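Local coordinates for protein HTH-type transcriptional regulator PrpR (Mycobacterium tuberculosis, PDB 6D2S) that regulates transcription of the genes for short-chain fatty acid catabolism through the glyoxylate and methylcitrate cycles, and is required for assimilating cholesterol-derived propionate, at residues A[102-105]-A[106-110]; A[267-270]-A[271-274]. All coordinates share one frame; numbering follows the deposited sequence.

Interaction 1: A[102-105]-A[106-110]; sequences DLIS and SIVAT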
loop_
_atom_site.group_PDB
_atom_site.type_symbol
_atom_site.label_atom_id
_atom_site.label_comp_id
_atom_site.label_asym_id
_atom_site.label_seq_id
_atom_site.Cartn_x
_atom_site.Cartn_y
_atom_site.Cartn_z
ATOM N N ASP A 102 -20.218 1.904 5.845
ATOM C CA ASP A 102 -20.728 3.171 6.365
ATOM C C ASP A 102 -19.590 4.111 6.738
ATOM O O ASP A 102 -19.662 5.321 6.484
ATOM C CB ASP A 102 -21.621 2.933 7.582
ATOM C CG ASP A 102 -22.989 2.375 7.221
ATOM O OD1 ASP A 102 -23.301 2.214 6.021
ATOM O OD2 ASP A 102 -23.763 2.102 8.163
ATOM N N LEU A 103 -18.535 3.574 7.356
ATOM C CA LEU A 103 -17.381 4.395 7.701
ATOM C C LEU A 103 -16.720 4.961 6.447
ATOM O O LEU A 103 -16.399 6.152 6.380
ATOM C CB LEU A 103 -16.378 3.574 8.521
ATOM C CG LEU A 103 -15.090 4.310 8.911
ATOM C CD1 LEU A 103 -15.391 5.641 9.603
ATOM C CD2 LEU A 103 -14.189 3.441 9.803
ATOM N N ILE A 104 -16.494 4.113 5.442
ATOM C CA ILE A 104 -15.910 4.603 4.193
ATOM C C ILE A 104 -16.785 5.699 3.586
ATOM O O ILE A 104 -16.287 6.758 3.171
ATOM C CB ILE A 104 -15.679 3.433 3.220
ATOM C CG1 ILE A 104 -14.494 2.590 3.704
ATOM C CG2 ILE A 104 -15.420 3.941 1.804
ATOM C CD1 ILE A 104 -14.292 1.301 2.894
ATOM N N SER A 105 -18.101 5.475 3.541
ATOM C CA SER A 105 -19.003 6.496 3.008
ATOM C C SER A 105 -18.876 7.805 3.772
ATOM O O SER A 105 -18.882 8.887 3.170
ATOM C CB SER A 105 -20.451 6.003 3.043
ATOM O OG SER A 105 -20.620 4.957 2.107
ATOM N N SER A 106 -18.758 7.734 5.102
ATOM C CA SER A 106 -18.653 8.967 5.876
ATOM C C SER A 106 -17.333 9.683 5.626
ATOM O O SER A 106 -17.288 10.921 5.641
ATOM C CB SER A 106 -18.831 8.684 7.369
ATOM O OG SER A 106 -17.695 8.029 7.899
ATOM N N ILE A 107 -16.256 8.934 5.395
ATOM C CA ILE A 107 -14.968 9.556 5.100
ATOM C C ILE A 107 -15.004 10.234 3.731
ATOM O O ILE A 107 -14.584 11.389 3.578
ATOM C CB ILE A 107 -13.844 8.507 5.191
ATOM C CG1 ILE A 107 -13.649 8.057 6.643
ATOM C CG2 ILE A 107 -12.540 9.073 4.631
ATOM C CD1 ILE A 107 -12.930 6.712 6.776
ATOM N N VAL A 108 -15.515 9.528 2.717
ATOM C CA VAL A 108 -15.631 10.113 1.380
ATOM C C VAL A 108 -16.447 11.394 1.429
ATOM O O VAL A 108 -16.152 12.373 0.726
ATOM C CB VAL A 108 -16.252 9.093 0.404
ATOM C CG1 VAL A 108 -16.580 9.757 -0.930
ATOM C CG2 VAL A 108 -15.337 7.899 0.209
ATOM N N ALA A 109 -17.486 11.410 2.264
ATOM C CA ALA A 109 -18.402 12.539 2.304
ATOM C C ALA A 109 -17.752 13.802 2.857
ATOM O O ALA A 109 -18.289 14.898 2.650
ATOM C CB ALA A 109 -19.642 12.168 3.121
ATOM N N THR A 110 -16.607 13.687 3.535
ATOM C CA THR A 110 -15.953 14.891 4.039
ATOM C C THR A 110 -15.334 15.741 2.934
ATOM O O THR A 110 -14.911 16.863 3.218
ATOM C CB THR A 110 -14.867 14.553 5.073
ATOM O OG1 THR A 110 -13.832 13.770 4.462
ATOM C CG2 THR A 110 -15.454 13.781 6.256
#
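Ser106 OG turns back along the helix and donates a hydrogen bond to Leu103 O at 2.7 Å. Its chi1 of 73° sets the oxygen between the backbone N and the carbonyl carbon of its own residue and so swings it back to the Leu103 carbonyl. The hydroxyl arrives at a C=O...donor angle of 120°, well off the carbonyl axis, and this leaves room for Ile107 N, which donates to the same Leu103 O at 3.0 Å and comes in more nearly head-on. One carbonyl thus holds two donors, and a polar side chain on an exposed face is tied to the backbone.

The main-chain bonds run from each residue to the fourth one back, Ser106 N to Asp102 O, Val108 N to Ile104 O and Ala109 N to Ser105 O. That is the alpha-helical pattern of helix 101-109, a short amphipathic helix within the IrrE N-terminal-like part of the protein. Val108 makes the straightest of these bonds, with an N-H...O angle of 176°. Just beyond, Thr110 OG1 donates to Ile107 O at 2.6 Å, in the carbonyl plane, and a second hydrogen bond links it to Arg14. Ser105 OG is likewise bound to a helix carbonyl, that of Ser101.

Apolar contacts accompany these bonds, and Leu103 CD1 lies beside Ser106 OG. Leu103 and Ile107 meet at an angle, CD1 of Ile107 lying 3.9 Å from Leu103 CG and bearing also on Leu103 CD1. Ile104 and Val108 approach more loosely through their CG2 methyls, 4.3 Å apart. Leu21 of helix 19-31 touches Leu103, Ile104 and Ile107, while Leu126 of helix 116-135 packs on Ile104, Ile107 and Val108.

Interaction 2: A[267-270]-A[271-274]; sequences CDLA and HAHK
An Asx turn marks the place where strand 261-268 gives way to a 3-10 turn: Asp268 and His271 meet across it, and the carboxylate of Asp268 reaches forward to the backbone of Ala270. Asp268 OD2 accepts from Ala270 N at 2.9 Å with its anti lone pair, CG lying opposite the backbone N (chi1 -162°). The other oxygen, OD1, forms a salt bridge with Arg238, so the carboxylate is gripped from the chain ahead of it and from a neighbouring part of the domain.

Two backbone bonds, each spanning three residues, wind the turn. His271 N donates to Asp268 O at 2.8 Å, and Ala272 N to Leu269 O at 3.1 Å; both donors stand above the carbonyl plane. Beside the first bond, His271 CD2 comes within 3.8 Å of Asp268 CB. Ala272 is approached separately by two side chains: the buried Cys267 SG lies 4.2 Å from its CA, and Leu269 CD1 lies 4.3 Å from its CB. Phe241 of strand 239-247 also touches Leu269 and Ala272. The His273 ring presents its edge to Ala270 O, 3.7 Å from ND1, and a water bridges these two atoms through weak bonds.

Bonds from each N to the carbonyl three residues back are the mark of 3-10 structure, which here follows an Asx turn at the end of the central strand of the C-terminal domain's five-stranded antiparallel sheet.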
loop_
_atom_site.group_PDB
_atom_site.type_symbol
_atom_site.label_atom_id
_atom_site.label_comp_id
_atom_site.label_asym_id
_atom_site.label_seq_id
_atom_site.Cartn_x
_atom_site.Cartn_y
_atom_site.Cartn_z
ATOM N N CYS A 267 13.003 10.259 0.699
ATOM C CA CYS A 267 12.866 11.025 1.932
ATOM C C CYS A 267 13.935 12.101 1.982
ATOM O O CYS A 267 14.984 11.997 1.340
ATOM C CB CYS A 267 12.959 10.144 3.191
ATOM S SG CYS A 267 14.560 9.345 3.498
ATOM N N ASP A 268 13.651 13.147 2.755
ATOM C CA ASP A 268 14.629 14.215 2.912
ATOM C C ASP A 268 15.961 13.623 3.330
ATOM O O ASP A 268 16.031 12.722 4.171
ATOM C CB ASP A 268 14.172 15.231 3.958
ATOM C CG ASP A 268 14.923 16.557 3.854
ATOM O OD1 ASP A 268 14.372 17.513 3.264
ATOM O OD2 ASP A 268 16.064 16.641 4.356
ATOM N N LEU A 269 17.036 14.136 2.742
ATOM C CA LEU A 269 18.342 13.638 3.131
ATOM C C LEU A 269 18.531 13.695 4.640
ATOM O O LEU A 269 19.240 12.859 5.206
ATOM C CB LEU A 269 19.432 14.429 2.399
ATOM C CG LEU A 269 20.790 13.757 2.328
ATOM C CD1 LEU A 269 20.691 12.378 1.715
ATOM C CD2 LEU A 269 21.770 14.650 1.556
ATOM N N ALA A 270 17.875 14.645 5.323
ATOM C CA ALA A 270 18.000 14.779 6.772
ATOM C C ALA A 270 17.325 13.656 7.559
ATOM O O ALA A 270 17.541 13.565 8.773
ATOM C CB ALA A 270 17.428 16.124 7.224
ATOM N N HIS A 271 16.508 12.817 6.922
ATOM C CA HIS A 271 15.968 11.633 7.575
ATOM C C HIS A 271 16.706 10.357 7.199
ATOM O O HIS A 271 16.451 9.311 7.809
ATOM C CB HIS A 271 14.483 11.443 7.226
ATOM C CG HIS A 271 13.599 12.531 7.744
ATOM N ND1 HIS A 271 13.294 12.666 9.081
ATOM C CD2 HIS A 271 12.949 13.533 7.107
ATOM C CE1 HIS A 271 12.496 13.707 9.246
ATOM N NE2 HIS A 271 12.273 14.251 8.063
ATOM N N ALA A 272 17.609 10.419 6.217
ATOM C CA ALA A 272 18.130 9.193 5.619
ATOM C C ALA A 272 19.029 8.394 6.555
ATOM O O ALA A 272 19.351 7.245 6.236
ATOM C CB ALA A 272 18.891 9.518 4.328
ATOM N N HIS A 273 19.454 8.949 7.691
ATOM C CA HIS A 273 20.335 8.154 8.533
ATOM C C HIS A 273 19.605 6.965 9.152
ATOM O O HIS A 273 20.258 5.993 9.542
ATOM C CB HIS A 273 20.989 9.015 9.618
ATOM C CG HIS A 273 20.031 9.588 10.612
ATOM N ND1 HIS A 273 19.185 10.633 10.312
ATOM C CD2 HIS A 273 19.809 9.285 11.914
ATOM C CE1 HIS A 273 18.463 10.933 11.380
ATOM N NE2 HIS A 273 18.823 10.130 12.365
ATOM N N LYS A 274 18.275 7.007 9.229
ATOM C CA LYS A 274 17.512 5.880 9.748
ATOM C C LYS A 274 17.293 4.780 8.716
ATOM O O LYS A 274 16.725 3.738 9.061
ATOM C CB LYS A 274 16.156 6.367 10.270
ATOM C CG LYS A 274 16.274 7.414 11.375
ATOM C CD LYS A 274 15.163 8.457 11.282
ATOM C CE LYS A 274 13.789 7.833 11.406
ATOM N NZ LYS A 274 13.434 7.475 12.813
HETATM O O HOH W 1 20.592 12.358 8.964
#

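How the interactions relate
Interactions 1 and 2 belong to different parts of PrpR: residues 102-110 to the IrrE N-terminal-like region and residues 267-274 to the C-terminal region of the short-chain fatty acyl-CoA regulator family. Their centres are 35 Å apart and their nearest atoms about 26 Å, so they do not touch. Each shows a side chain fastened to nearby backbone, but in opposite roles, a hydroxyl giving to a carbonyl in one and a carboxylate taking from an N-H in the other. Bound sodium ions lie about 6 Å from the Leu103 side chain and about 12 Å from that of His271, so neither side chain is within bonding distance of the ion.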